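Local coordinates for putative tagatose-6-phosphate ketose/aldose isomerase (Escherichia coli, PDB 3C3J), which is a putative isomerase of the SIS family, carrying two SIS domains, each an alpha/beta unit with a parallel sheet of five strands, at residues C140-G144 against A145-N149; E118-A121 against A122-A126; T262-H266 against G267-L271; D294-A297 against E298-D302. One frame throughout, in Å; residues are numbered along the deposited sequence.

Contact 1: residues C140-G144 against A145-N149; sequences CNEAG and ALYQN
Q148, in the first turn of helix 145-151, reaches back to the loop leading into that helix and takes hold of E142 by its backbone. Its NE2 donates to E142 O over 3.0 Å, with the hydrogen well aligned (161°). E142 O lies close to the plane of the Q148 amide, but the donor is tilted out of the plane of the E142 carbonyl. The E142 carboxylate comes to the same nitrogen, OE2 being 3.3 Å from Q148 NE2; the angle is too poor for a bond, and the two flat groups are turned 71° against each other. Y147 also meets this carbonyl, its CD2 at 3.2 Å from E142 O and the oxygen oblique to the ring. With CG anti to the backbone N (chi1 -166°), the tyrosine ring is carried back toward the loop.

The next shell is backbone. G144 occupies the N-cap position, and its O receives Q148 N at 2.9 Å. Before it, N141 to G144 form a type I turn, closed by G144 N to N141 O at 3.1 Å. A water donates to N141 O at 2.7 Å and accepts from Y147 N at 3.2 Å. Further out, N141 ND2 binds S113 O, while E142 and Y147 both lean on L160 of strand 159-160.

The partial positive charge at the helix start probably favours the carbonyls turned to it, G144 O directly and N141 O through the water, while the Q148 side-chain amide ties the first turn to the E142 carbonyl before it.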
ATOM      1  N   CYS A 140     -18.503  13.598  -8.645  1.00 15.36           N
ATOM      2  CA  CYS A 140     -19.432  13.328  -9.750  1.00 16.75           C
ATOM      3  C   CYS A 140     -20.903  13.649  -9.457  1.00 18.14           C
ATOM      4  O   CYS A 140     -21.745  13.449 -10.329  1.00 19.19           O
ATOM      5  CB  CYS A 140     -19.283  11.863 -10.222  1.00 16.30           C
ATOM      6  SG  CYS A 140     -17.563  11.394 -10.627  1.00 18.50           S
ATOM      7  N   ASN A 141     -21.207  14.210  -8.283  1.00 18.64           N
ATOM      8  CA  ASN A 141     -22.579  14.473  -7.855  1.00 19.27           C
ATOM      9  C   ASN A 141     -22.763  15.911  -7.378  1.00 19.08           C
ATOM     10  O   ASN A 141     -22.270  16.312  -6.318  1.00 18.67           O
ATOM     11  CB  ASN A 141     -22.959  13.478  -6.739  1.00 20.17           C
ATOM     12  CG  ASN A 141     -24.417  13.567  -6.312  1.00 20.09           C
ATOM     13  OD1 ASN A 141     -25.261  14.087  -7.036  1.00 21.98           O
ATOM     14  ND2 ASN A 141     -24.727  12.995  -5.145  1.00 21.68           N
ATOM     15  N   GLU A 142     -23.475  16.706  -8.168  1.00 19.56           N
ATOM     16  CA  GLU A 142     -23.707  18.112  -7.852  1.00 20.30           C
ATOM     17  C   GLU A 142     -24.438  18.302  -6.495  1.00 20.28           C
ATOM     18  O   GLU A 142     -24.208  19.278  -5.767  1.00 20.90           O
ATOM     19  CB  GLU A 142     -24.505  18.763  -9.002  1.00 20.32           C
ATOM     20  CG  GLU A 142     -24.966  20.185  -8.718  1.00 21.43           C
ATOM     21  CD  GLU A 142     -26.240  20.259  -7.867  1.00 20.74           C
ATOM     22  OE1 GLU A 142     -26.932  19.232  -7.641  1.00 27.03           O
ATOM     23  OE2 GLU A 142     -26.545  21.354  -7.412  1.00 25.03           O
ATOM     24  N   ALA A 143     -25.291  17.346  -6.166  1.00 20.21           N
ATOM     25  CA  ALA A 143     -26.114  17.422  -4.961  1.00 20.82           C
ATOM     26  C   ALA A 143     -25.430  16.790  -3.727  1.00 21.03           C
ATOM     27  O   ALA A 143     -25.976  16.854  -2.632  1.00 21.68           O
ATOM     28  CB  ALA A 143     -27.452  16.760  -5.215  1.00 20.27           C
ATOM     29  N   GLY A 144     -24.247  16.194  -3.898  1.00 20.43           N
ATOM     30  CA  GLY A 144     -23.545  15.573  -2.785  1.00 20.19           C
ATOM     31  C   GLY A 144     -22.950  16.574  -1.834  1.00 19.07           C
ATOM     32  O   GLY A 144     -22.680  17.704  -2.189  1.00 18.65           O
ATOM     33  N   ALA A 145     -22.743  16.125  -0.601  1.00 20.59           N
ATOM     34  CA  ALA A 145     -22.129  16.888   0.474  1.00 20.43           C
ATOM     35  C   ALA A 145     -20.780  17.486   0.093  1.00 20.72           C
ATOM     36  O   ALA A 145     -20.557  18.667   0.332  1.00 21.72           O
ATOM     37  CB  ALA A 145     -21.983  15.983   1.692  1.00 21.25           C
ATOM     38  N   LEU A 146     -19.893  16.701  -0.536  1.00 20.51           N
ATOM     39  CA  LEU A 146     -18.590  17.235  -0.928  1.00 19.70           C
ATOM     40  C   LEU A 146     -18.747  18.495  -1.761  1.00 20.15           C
ATOM     41  O   LEU A 146     -18.106  19.526  -1.482  1.00 19.32           O
ATOM     42  CB  LEU A 146     -17.754  16.211  -1.725  1.00 20.43           C
ATOM     43  CG  LEU A 146     -16.949  15.136  -1.019  1.00 18.43           C
ATOM     44  CD1 LEU A 146     -16.162  14.262  -2.072  1.00 16.35           C
ATOM     45  CD2 LEU A 146     -16.042  15.724   0.064  1.00 17.74           C
ATOM     46  N   TYR A 147     -19.603  18.417  -2.790  1.00 19.11           N
ATOM     47  CA  TYR A 147     -19.775  19.547  -3.684  1.00 20.05           C
ATOM     48  C   TYR A 147     -20.455  20.709  -2.939  1.00 19.65           C
ATOM     49  O   TYR A 147     -19.989  21.833  -2.956  1.00 19.34           O
ATOM     50  CB  TYR A 147     -20.579  19.154  -4.938  1.00 20.02           C
ATOM     51  CG  TYR A 147     -20.484  20.195  -6.019  1.00 20.81           C
ATOM     52  CD1 TYR A 147     -19.312  20.342  -6.745  1.00 20.40           C
ATOM     53  CD2 TYR A 147     -21.551  21.062  -6.291  1.00 21.86           C
ATOM     54  CE1 TYR A 147     -19.192  21.305  -7.722  1.00 21.10           C
ATOM     55  CE2 TYR A 147     -21.442  22.042  -7.277  1.00 21.92           C
ATOM     56  CZ  TYR A 147     -20.257  22.145  -7.982  1.00 21.73           C
ATOM     57  OH  TYR A 147     -20.089  23.079  -8.957  1.00 24.01           O
ATOM     58  N   GLN A 148     -21.565  20.405  -2.297  1.00 20.90           N
ATOM     59  CA  GLN A 148     -22.383  21.448  -1.645  1.00 22.17           C
ATOM     60  C   GLN A 148     -21.662  22.133  -0.465  1.00 23.44           C
ATOM     61  O   GLN A 148     -21.682  23.373  -0.345  1.00 23.64           O
ATOM     62  CB  GLN A 148     -23.716  20.857  -1.224  1.00 22.12           C
ATOM     63  CG  GLN A 148     -24.644  20.583  -2.393  1.00 23.07           C
ATOM     64  CD  GLN A 148     -25.086  21.846  -3.128  1.00 22.97           C
ATOM     65  OE1 GLN A 148     -25.255  22.920  -2.525  1.00 22.08           O
ATOM     66  NE2 GLN A 148     -25.288  21.718  -4.429  1.00 21.85           N
ATOM     67  N   ASN A 149     -20.976  21.352   0.369  1.00 24.45           N
ATOM     68  CA  ASN A 149     -20.238  21.961   1.479  1.00 25.35           C
ATOM     69  C   ASN A 149     -19.154  22.873   0.952  1.00 26.18           C
ATOM     70  O   ASN A 149     -18.923  23.938   1.518  1.00 26.98           O
ATOM     71  CB  ASN A 149     -19.650  20.908   2.406  1.00 24.89           C
ATOM     72  CG  ASN A 149     -20.714  20.124   3.145  1.00 26.60           C
ATOM     73  OD1 ASN A 149     -21.812  20.625   3.386  1.00 32.46           O
ATOM     74  ND2 ASN A 149     -20.405  18.882   3.497  1.00 28.82           N
TER
HETATM   75  O   HOH W   1     -20.472  15.815  -4.351  1.00 19.06           O

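Contact 2: residues E118-A121 against A122-A126; sequences ESVA and AVELA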
ATOM      1  N   GLU A 118     -17.236   8.650   5.043  1.00 15.19           N
ATOM      2  CA  GLU A 118     -15.805   8.889   5.217  1.00 15.90           C
ATOM      3  C   GLU A 118     -15.330  10.124   4.473  1.00 15.31           C
ATOM      4  O   GLU A 118     -14.423  10.811   4.947  1.00 14.49           O
ATOM      5  CB  GLU A 118     -14.990   7.684   4.775  1.00 15.94           C
ATOM      6  CG  GLU A 118     -15.361   6.449   5.544  1.00 19.57           C
ATOM      7  CD  GLU A 118     -16.203   5.494   4.732  1.00 25.74           C
ATOM      8  OE1 GLU A 118     -17.202   5.899   4.043  1.00 25.93           O
ATOM      9  OE2 GLU A 118     -15.835   4.320   4.809  1.00 28.14           O
ATOM     10  N   SER A 119     -15.922  10.404   3.315  1.00 14.76           N
ATOM     11  CA  SER A 119     -15.534  11.604   2.549  1.00 15.14           C
ATOM     12  C   SER A 119     -15.815  12.880   3.355  1.00 14.38           C
ATOM     13  O   SER A 119     -14.941  13.750   3.503  1.00 14.17           O
ATOM     14  CB  SER A 119     -16.257  11.654   1.185  1.00 15.25           C
ATOM     15  OG  SER A 119     -15.790  10.593   0.348  1.00 16.21           O
ATOM     16  N   VAL A 120     -17.022  12.981   3.883  1.00 14.20           N
ATOM     17  CA  VAL A 120     -17.435  14.140   4.660  1.00 14.82           C
ATOM     18  C   VAL A 120     -16.676  14.209   5.982  1.00 14.15           C
ATOM     19  O   VAL A 120     -16.215  15.271   6.395  1.00 14.94           O
ATOM     20  CB  VAL A 120     -18.972  14.110   4.898  1.00 15.61           C
ATOM     21  CG1 VAL A 120     -19.397  15.301   5.737  1.00 17.95           C
ATOM     22  CG2 VAL A 120     -19.724  14.110   3.535  1.00 17.99           C
ATOM     23  N   ALA A 121     -16.523  13.067   6.628  1.00 13.41           N
ATOM     24  CA  ALA A 121     -15.758  12.973   7.870  1.00 13.52           C
ATOM     25  C   ALA A 121     -14.297  13.402   7.679  1.00 12.92           C
ATOM     26  O   ALA A 121     -13.781  14.113   8.514  1.00 12.10           O
ATOM     27  CB  ALA A 121     -15.852  11.571   8.440  1.00 13.04           C
ATOM     28  N   ALA A 122     -13.657  13.002   6.573  1.00 11.93           N
ATOM     29  CA  ALA A 122     -12.270  13.415   6.317  1.00 12.43           C
ATOM     30  C   ALA A 122     -12.127  14.946   6.160  1.00 12.44           C
ATOM     31  O   ALA A 122     -11.175  15.559   6.681  1.00 12.21           O
ATOM     32  CB  ALA A 122     -11.691  12.663   5.108  1.00 11.79           C
ATOM     33  N   VAL A 123     -13.081  15.559   5.473  1.00 12.57           N
ATOM     34  CA  VAL A 123     -13.118  17.006   5.310  1.00 13.23           C
ATOM     35  C   VAL A 123     -13.214  17.701   6.689  1.00 12.95           C
ATOM     36  O   VAL A 123     -12.450  18.635   6.983  1.00 12.64           O
ATOM     37  CB  VAL A 123     -14.272  17.439   4.346  1.00 12.32           C
ATOM     38  CG1 VAL A 123     -14.519  18.966   4.395  1.00 12.87           C
ATOM     39  CG2 VAL A 123     -13.961  17.017   2.896  1.00 12.53           C
ATOM     40  N   GLU A 124     -14.136  17.229   7.516  1.00 13.65           N
ATOM     41  CA  GLU A 124     -14.386  17.824   8.838  1.00 15.01           C
ATOM     42  C   GLU A 124     -13.165  17.673   9.734  1.00 13.94           C
ATOM     43  O   GLU A 124     -12.781  18.603  10.442  1.00 13.33           O
ATOM     44  CB  GLU A 124     -15.606  17.155   9.509  1.00 15.89           C
ATOM     45  CG  GLU A 124     -16.976  17.412   8.802  1.00 18.76           C
ATOM     46  CD  GLU A 124     -18.147  16.534   9.366  1.00 21.05           C
ATOM     47  OE1 GLU A 124     -17.883  15.501  10.049  1.00 31.75           O
ATOM     48  OE2 GLU A 124     -19.341  16.848   9.110  1.00 28.59           O
ATOM     49  N   LEU A 125     -12.550  16.486   9.689  1.00 12.91           N
ATOM     50  CA  LEU A 125     -11.363  16.215  10.487  1.00 12.90           C
ATOM     51  C   LEU A 125     -10.179  17.096  10.060  1.00 12.89           C
ATOM     52  O   LEU A 125      -9.481  17.655  10.919  1.00 11.86           O
ATOM     53  CB  LEU A 125     -11.039  14.729  10.407  1.00 12.79           C
ATOM     54  CG  LEU A 125     -11.871  13.785  11.285  1.00 11.74           C
ATOM     55  CD1 LEU A 125     -11.671  12.323  10.790  1.00 11.77           C
ATOM     56  CD2 LEU A 125     -11.464  13.934  12.762  1.00 13.35           C
ATOM     57  N   ALA A 126     -10.016  17.289   8.751  1.00 11.79           N
ATOM     58  CA  ALA A 126      -8.944  18.125   8.231  1.00 13.16           C
ATOM     59  C   ALA A 126      -9.151  19.566   8.718  1.00 13.62           C
ATOM     60  O   ALA A 126      -8.207  20.193   9.229  1.00 13.51           O
ATOM     61  CB  ALA A 126      -8.861  18.043   6.711  1.00 12.47           C
TER
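E118 to A121 and A122 to A126 are successive turns of helix 117-129, tied by four i to i+4 backbone bonds. These run from A122 N to E118 O (2.8 Å), V123 N to S119 O (3.3 Å), E124 N to V120 O (3.1 Å) and L125 N to A121 O (2.9 Å), with angles at hydrogen of 155° to 162°, as expected of a regular alpha helix. The helix is the connection of the beta-alpha-beta unit formed with strands 105-111 and 133-139.

Several side chains of the second turn rest on carbonyl oxygens of the first. L125 sets its CG 3.4 Å from A121 O, and V123 CG2 lies 3.5 Å from S119 O. The valine faces the sheet, where it meets S109 of strand 105-111, and it also touches L146 of helix 145-151. On a different side, E118 and A121 pack on V92 of helix 88-93; E118 OE1 is bound by S116 OG, and the E118 side chain touches H266 of the second subunit. L125 packs on Y287 of that subunit, so the helix also contributes to the dimer contact.

V120 and E124, one turn apart, make the side-chain pair. E124 CG lies anti to the carbonyl carbon (chi1 -66°), which lays the chain back over the preceding turn, CG 3.3 Å from V120 O. Beyond CG it is extended, and the carboxylate ends with OE2 at 3.7 Å from V120 CG1.

Contact 3: residues T262-H266 against G267-L271; sequences TGFRH and GPKSL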
ATOM      1  N   THR A 262       9.389  -5.488  -8.841  1.00 14.41           N
ATOM      2  CA  THR A 262      10.544  -5.717  -7.968  1.00 14.93           C
ATOM      3  C   THR A 262      10.112  -6.160  -6.550  1.00 14.97           C
ATOM      4  O   THR A 262      10.729  -7.042  -5.968  1.00 15.52           O
ATOM      5  CB  THR A 262      11.457  -4.493  -7.905  1.00 14.92           C
ATOM      6  OG1 THR A 262      10.680  -3.372  -7.495  1.00 15.95           O
ATOM      7  CG2 THR A 262      12.064  -4.200  -9.299  1.00 15.50           C
ATOM      8  N   GLY A 263       9.023  -5.588  -6.040  1.00 14.94           N
ATOM      9  CA  GLY A 263       8.432  -5.990  -4.768  1.00 14.87           C
ATOM     10  C   GLY A 263       8.006  -7.453  -4.770  1.00 15.58           C
ATOM     11  O   GLY A 263       8.160  -8.157  -3.762  1.00 15.52           O
ATOM     12  N   PHE A 264       7.518  -7.913  -5.925  1.00 15.62           N
ATOM     13  CA  PHE A 264       6.989  -9.276  -6.084  1.00 16.27           C
ATOM     14  C   PHE A 264       7.998 -10.367  -5.739  1.00 16.11           C
ATOM     15  O   PHE A 264       7.621 -11.429  -5.239  1.00 16.20           O
ATOM     16  CB  PHE A 264       6.464  -9.463  -7.516  1.00 16.64           C
ATOM     17  CG  PHE A 264       5.461 -10.586  -7.679  1.00 16.65           C
ATOM     18  CD1 PHE A 264       4.356 -10.678  -6.849  1.00 15.54           C
ATOM     19  CD2 PHE A 264       5.598 -11.501  -8.712  1.00 17.57           C
ATOM     20  CE1 PHE A 264       3.412 -11.699  -7.012  1.00 17.75           C
ATOM     21  CE2 PHE A 264       4.661 -12.517  -8.894  1.00 16.96           C
ATOM     22  CZ  PHE A 264       3.568 -12.617  -8.042  1.00 16.84           C
ATOM     23  N   ARG A 265       9.274 -10.100  -5.981  1.00 16.44           N
ATOM     24  CA  ARG A 265      10.331 -11.085  -5.708  1.00 17.65           C
ATOM     25  C   ARG A 265      10.516 -11.402  -4.232  1.00 18.01           C
ATOM     26  O   ARG A 265      10.941 -12.496  -3.893  1.00 18.41           O
ATOM     27  CB  ARG A 265      11.670 -10.586  -6.226  1.00 17.80           C
ATOM     28  CG  ARG A 265      11.802 -10.658  -7.706  1.00 19.29           C
ATOM     29  CD  ARG A 265      13.253 -10.623  -8.073  1.00 19.30           C
ATOM     30  NE  ARG A 265      13.401 -10.599  -9.519  1.00 20.56           N
ATOM     31  CZ  ARG A 265      13.396  -9.489 -10.251  1.00 20.86           C
ATOM     32  NH1 ARG A 265      13.280  -8.286  -9.685  1.00 22.17           N
ATOM     33  NH2 ARG A 265      13.537  -9.587 -11.559  1.00 22.09           N
ATOM     34  N   HIS A 266      10.205 -10.446  -3.361  1.00 18.16           N
ATOM     35  CA  HIS A 266      10.511 -10.548  -1.924  1.00 18.45           C
ATOM     36  C   HIS A 266       9.423 -11.239  -1.070  1.00 19.10           C
ATOM     37  O   HIS A 266       9.070 -10.756   0.028  1.00 19.99           O
ATOM     38  CB  HIS A 266      10.813  -9.147  -1.404  1.00 19.00           C
ATOM     39  CG  HIS A 266      12.091  -8.583  -1.935  1.00 19.35           C
ATOM     40  ND1 HIS A 266      12.157  -7.866  -3.110  1.00 20.85           N
ATOM     41  CD2 HIS A 266      13.360  -8.663  -1.475  1.00 20.20           C
ATOM     42  CE1 HIS A 266      13.404  -7.508  -3.334  1.00 19.22           C
ATOM     43  NE2 HIS A 266      14.153  -7.964  -2.351  1.00 21.40           N
ATOM     44  N   GLY A 267       8.921 -12.369  -1.565  1.00 18.70           N
ATOM     45  CA  GLY A 267       7.914 -13.186  -0.868  1.00 19.46           C
ATOM     46  C   GLY A 267       6.637 -13.443  -1.652  1.00 19.53           C
ATOM     47  O   GLY A 267       6.200 -14.593  -1.771  1.00 19.87           O
ATOM     48  N   PRO A 268       6.005 -12.379  -2.164  1.00 19.43           N
ATOM     49  CA  PRO A 268       4.688 -12.528  -2.800  1.00 19.92           C
ATOM     50  C   PRO A 268       4.619 -13.458  -4.019  1.00 19.69           C
ATOM     51  O   PRO A 268       3.566 -14.020  -4.298  1.00 19.26           O
ATOM     52  CB  PRO A 268       4.323 -11.095  -3.175  1.00 19.76           C
ATOM     53  CG  PRO A 268       5.080 -10.259  -2.256  1.00 18.98           C
ATOM     54  CD  PRO A 268       6.390 -10.962  -2.089  1.00 19.57           C
ATOM     55  N   LYS A 269       5.754 -13.650  -4.686  1.00 19.93           N
ATOM     56  CA  LYS A 269       5.868 -14.535  -5.836  1.00 21.19           C
ATOM     57  C   LYS A 269       5.416 -15.967  -5.518  1.00 20.43           C
ATOM     58  O   LYS A 269       4.985 -16.714  -6.395  1.00 19.92           O
ATOM     59  CB  LYS A 269       7.312 -14.539  -6.302  1.00 20.77           C
ATOM     60  CG  LYS A 269       7.495 -15.063  -7.669  1.00 24.37           C
ATOM     61  CD  LYS A 269       8.987 -15.178  -7.983  1.00 24.76           C
ATOM     62  CE  LYS A 269       9.186 -16.063  -9.193  1.00 27.19           C
ATOM     63  NZ  LYS A 269      10.614 -16.374  -9.473  1.00 27.34           N
ATOM     64  N   SER A 270       5.490 -16.327  -4.245  1.00 21.05           N
ATOM     65  CA  SER A 270       5.053 -17.636  -3.789  1.00 21.88           C
ATOM     66  C   SER A 270       3.591 -17.884  -4.090  1.00 21.93           C
ATOM     67  O   SER A 270       3.165 -19.025  -4.171  1.00 21.96           O
ATOM     68  CB  SER A 270       5.295 -17.793  -2.289  1.00 22.33           C
ATOM     69  OG  SER A 270       4.594 -16.799  -1.597  1.00 25.32           O
ATOM     70  N   LEU A 271       2.815 -16.822  -4.270  1.00 21.64           N
ATOM     71  CA  LEU A 271       1.430 -17.018  -4.655  1.00 21.86           C
ATOM     72  C   LEU A 271       1.238 -17.569  -6.091  1.00 21.36           C
ATOM     73  O   LEU A 271       0.180 -18.093  -6.420  1.00 20.31           O
ATOM     74  CB  LEU A 271       0.619 -15.749  -4.367  1.00 22.16           C
ATOM     75  CG  LEU A 271       0.650 -14.626  -5.368  1.00 23.81           C
ATOM     76  CD1 LEU A 271      -0.353 -14.938  -6.451  1.00 25.19           C
ATOM     77  CD2 LEU A 271       0.360 -13.269  -4.663  1.00 23.34           C
TER
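F264 and the P268-L271 segment fold together where the short, weakly bonded helix 261-264 gives way, through an inverse gamma turn centred on H266, to a 3-10 turn in the second SIS domain.

Apolar contacts gather round the F264 ring. K269 CA sits over one face in a CH-pi contact, 3.8 Å from the ring centroid and 15° off its normal. P268 CB approaches CD1 of F264 to 3.7 Å, and L271 CD2 lies near the ring plane at the edge, 4.2 Å from F264 CE1.

Among backbone bonds, K269 N meets F264 O at 3.0 Å in the carbonyl plane, though bent (131°). The weak bond from G267 N to R265 O, 3.1 Å, spans the inverse gamma turn at H266. G267 has a phi of 124°, a backbone conformation suited to glycine.

Charged ends leave the turn: K269 NZ salt-bridges E298 and D302, and R265 NE salt-bridges E298, which fastens the loop to helix 288-302.

Side-chain hydrogen bonds lie at three places. T262 OG1 is hydrogen-bonded to T89 O of the second subunit. H266 ND1 donates in its ring plane to T262 O (3.3 Å). S270 OG adds a bond of 2.7 Å to G267 O, which already accepts the backbone S270 N.

Contact 4: residues D294-A297 against E298-D302; sequences DLLA and ELRRD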
ATOM      1  N   ASP A 294      13.012  -7.465 -16.791  1.00 16.81           N
ATOM      2  CA  ASP A 294      13.747  -8.509 -16.062  1.00 17.13           C
ATOM      3  C   ASP A 294      12.840  -9.414 -15.238  1.00 17.25           C
ATOM      4  O   ASP A 294      13.029 -10.623 -15.223  1.00 17.11           O
ATOM      5  CB  ASP A 294      14.759  -7.897 -15.118  1.00 17.91           C
ATOM      6  CG  ASP A 294      15.892  -7.256 -15.836  1.00 19.75           C
ATOM      7  OD1 ASP A 294      16.093  -7.541 -17.048  1.00 21.79           O
ATOM      8  OD2 ASP A 294      16.590  -6.475 -15.162  1.00 23.40           O
ATOM      9  N   LEU A 295      11.859  -8.829 -14.564  1.00 16.32           N
ATOM     10  CA  LEU A 295      10.872  -9.617 -13.841  1.00 16.77           C
ATOM     11  C   LEU A 295       9.981 -10.462 -14.794  1.00 16.41           C
ATOM     12  O   LEU A 295       9.722 -11.650 -14.541  1.00 15.91           O
ATOM     13  CB  LEU A 295       9.998  -8.750 -12.898  1.00 16.90           C
ATOM     14  CG  LEU A 295       9.053  -9.824 -12.300  1.00 18.90           C
ATOM     15  CD1 LEU A 295       9.500 -10.401 -10.991  1.00 17.70           C
ATOM     16  CD2 LEU A 295       7.578  -9.497 -12.360  1.00 19.43           C
ATOM     17  N   LEU A 296       9.521  -9.852 -15.887  1.00 16.18           N
ATOM     18  CA  LEU A 296       8.765 -10.591 -16.900  1.00 16.92           C
ATOM     19  C   LEU A 296       9.563 -11.814 -17.383  1.00 16.91           C
ATOM     20  O   LEU A 296       9.046 -12.926 -17.449  1.00 16.67           O
ATOM     21  CB  LEU A 296       8.460  -9.686 -18.078  1.00 16.77           C
ATOM     22  CG  LEU A 296       7.578 -10.245 -19.189  1.00 17.07           C
ATOM     23  CD1 LEU A 296       6.275 -10.787 -18.588  1.00 16.35           C
ATOM     24  CD2 LEU A 296       7.333  -9.125 -20.211  1.00 16.81           C
ATOM     25  N   ALA A 297      10.830 -11.588 -17.694  1.00 17.69           N
ATOM     26  CA  ALA A 297      11.721 -12.684 -18.140  1.00 17.68           C
ATOM     27  C   ALA A 297      11.771 -13.826 -17.124  1.00 18.17           C
ATOM     28  O   ALA A 297      11.736 -15.015 -17.476  1.00 17.78           O
ATOM     29  CB  ALA A 297      13.121 -12.147 -18.399  1.00 18.10           C
ATOM     30  N   GLU A 298      11.870 -13.465 -15.857  1.00 18.20           N
ATOM     31  CA  GLU A 298      11.901 -14.434 -14.781  1.00 19.06           C
ATOM     32  C   GLU A 298      10.589 -15.222 -14.681  1.00 18.61           C
ATOM     33  O   GLU A 298      10.613 -16.450 -14.558  1.00 18.29           O
ATOM     34  CB  GLU A 298      12.207 -13.714 -13.456  1.00 18.74           C
ATOM     35  CG  GLU A 298      12.172 -14.573 -12.189  1.00 19.72           C
ATOM     36  CD  GLU A 298      12.585 -13.785 -10.948  1.00 21.44           C
ATOM     37  OE1 GLU A 298      13.490 -12.909 -11.067  1.00 22.40           O
ATOM     38  OE2 GLU A 298      11.989 -14.035  -9.869  1.00 26.05           O
ATOM     39  N   LEU A 299       9.448 -14.535 -14.761  1.00 19.09           N
ATOM     40  CA  LEU A 299       8.156 -15.230 -14.738  1.00 19.52           C
ATOM     41  C   LEU A 299       7.970 -16.143 -15.951  1.00 19.49           C
ATOM     42  O   LEU A 299       7.367 -17.198 -15.834  1.00 19.89           O
ATOM     43  CB  LEU A 299       6.994 -14.223 -14.656  1.00 19.62           C
ATOM     44  CG  LEU A 299       6.976 -13.376 -13.377  1.00 20.65           C
ATOM     45  CD1 LEU A 299       5.679 -12.572 -13.294  1.00 21.09           C
ATOM     46  CD2 LEU A 299       7.193 -14.215 -12.120  1.00 21.96           C
ATOM     47  N   ARG A 300       8.477 -15.727 -17.104  1.00 19.75           N
ATOM     48  CA  ARG A 300       8.358 -16.511 -18.338  1.00 20.63           C
ATOM     49  C   ARG A 300       9.240 -17.763 -18.262  1.00 21.64           C
ATOM     50  O   ARG A 300       8.806 -18.880 -18.598  1.00 20.90           O
ATOM     51  CB  ARG A 300       8.737 -15.664 -19.555  1.00 20.47           C
ATOM     52  CG  ARG A 300       7.681 -14.609 -19.953  1.00 20.58           C
ATOM     53  CD  ARG A 300       7.610 -14.419 -21.452  1.00 20.15           C
ATOM     54  NE  ARG A 300       6.872 -13.246 -21.901  1.00 20.05           N
ATOM     55  CZ  ARG A 300       5.553 -13.099 -21.827  1.00 18.76           C
ATOM     56  NH1 ARG A 300       4.793 -14.021 -21.260  1.00 19.06           N
ATOM     57  NH2 ARG A 300       4.992 -12.001 -22.319  1.00 20.88           N
ATOM     58  N   ARG A 301      10.454 -17.568 -17.775  1.00 22.26           N
ATOM     59  CA  ARG A 301      11.400 -18.657 -17.569  1.00 25.35           C
ATOM     60  C   ARG A 301      10.925 -19.669 -16.529  1.00 25.15           C
ATOM     61  O   ARG A 301      11.078 -20.872 -16.736  1.00 24.37           O
ATOM     62  CB  ARG A 301      12.751 -18.090 -17.143  1.00 25.13           C
ATOM     63  CG  ARG A 301      13.921 -18.935 -17.489  1.00 29.66           C
ATOM     64  CD  ARG A 301      15.079 -18.792 -16.489  1.00 31.46           C
ATOM     65  NE  ARG A 301      15.327 -17.433 -15.946  1.00 37.56           N
ATOM     66  CZ  ARG A 301      14.874 -16.955 -14.766  1.00 39.06           C
ATOM     67  NH1 ARG A 301      14.073 -17.678 -13.963  1.00 39.36           N
ATOM     68  NH2 ARG A 301      15.210 -15.717 -14.389  1.00 38.25           N
ATOM     69  N   ASP A 302      10.381 -19.183 -15.410  1.00 25.26           N
ATOM     70  CA  ASP A 302       9.814 -20.035 -14.356  1.00 26.35           C
ATOM     71  C   ASP A 302       8.751 -20.981 -14.904  1.00 26.56           C
ATOM     72  O   ASP A 302       8.643 -22.127 -14.472  1.00 25.97           O
ATOM     73  CB  ASP A 302       9.132 -19.197 -13.268  1.00 26.61           C
ATOM     74  CG  ASP A 302      10.106 -18.428 -12.404  1.00 29.57           C
ATOM     75  OD1 ASP A 302      11.334 -18.699 -12.474  1.00 33.71           O
ATOM     76  OD2 ASP A 302       9.633 -17.549 -11.643  1.00 30.82           O
TER
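L295 to L299 and L296 to R300 are two of five consecutive i to i+4 bonds that make D294-D302 regular alpha helix, with L299 N to L295 O and R300 N to L296 O both 2.9 Å.

L295 and L299 form the apolar pair, CD2 of L295 at 3.7 Å from CD1 of L299. L296 and R300 lie side by side and point the same way, so that L296 CD1 comes over the centre of one guanidinium face, 4.0 Å above its plane. R300 CG, anti to the carbonyl carbon (chi1 -74°), starts back along the helix, 3.3 Å from L296 O. The guanidinium is held by backbone carbonyls: NE by I318 O, NH1 by V308 O and NH2 by P323 O, three bonds that fix its rotation, with one face against L296. In the last turn, R301 NH1 forms a salt bridge with the neighbouring D302 OD1 at 3.3 Å. E298 packs against G376 of the second subunit.

The helix joins strands 276-281 and 307-312 in a beta-alpha-beta unit. L295 and L299 lean on L230 of strand 226-231, L296 on V308 and A310 of strand 307-312, and A297 on I318 of helix 317-320.

The contacts fall into two pairs, one in each SIS domain. Contacts 1 and 2, centres 13 Å apart, put helix 145-151 against helix 117-129: A145 CB lies 3.5 Å from V120 CG2, and L146 CD2 3.7 Å from V123 CG2. Contacts 3 and 4, centres 12 Å apart, are joined by charge, K269 NZ standing 2.7 Å from both E298 OE2 and D302 OD2. Between the pairs there is no touch within the chain; the centres of contacts 2 and 3 are about 35 Å apart. The dimer nevertheless brings these two together, because E118 of contact 2 packs on H266 of the second subunit, the residue that belongs to contact 3 there.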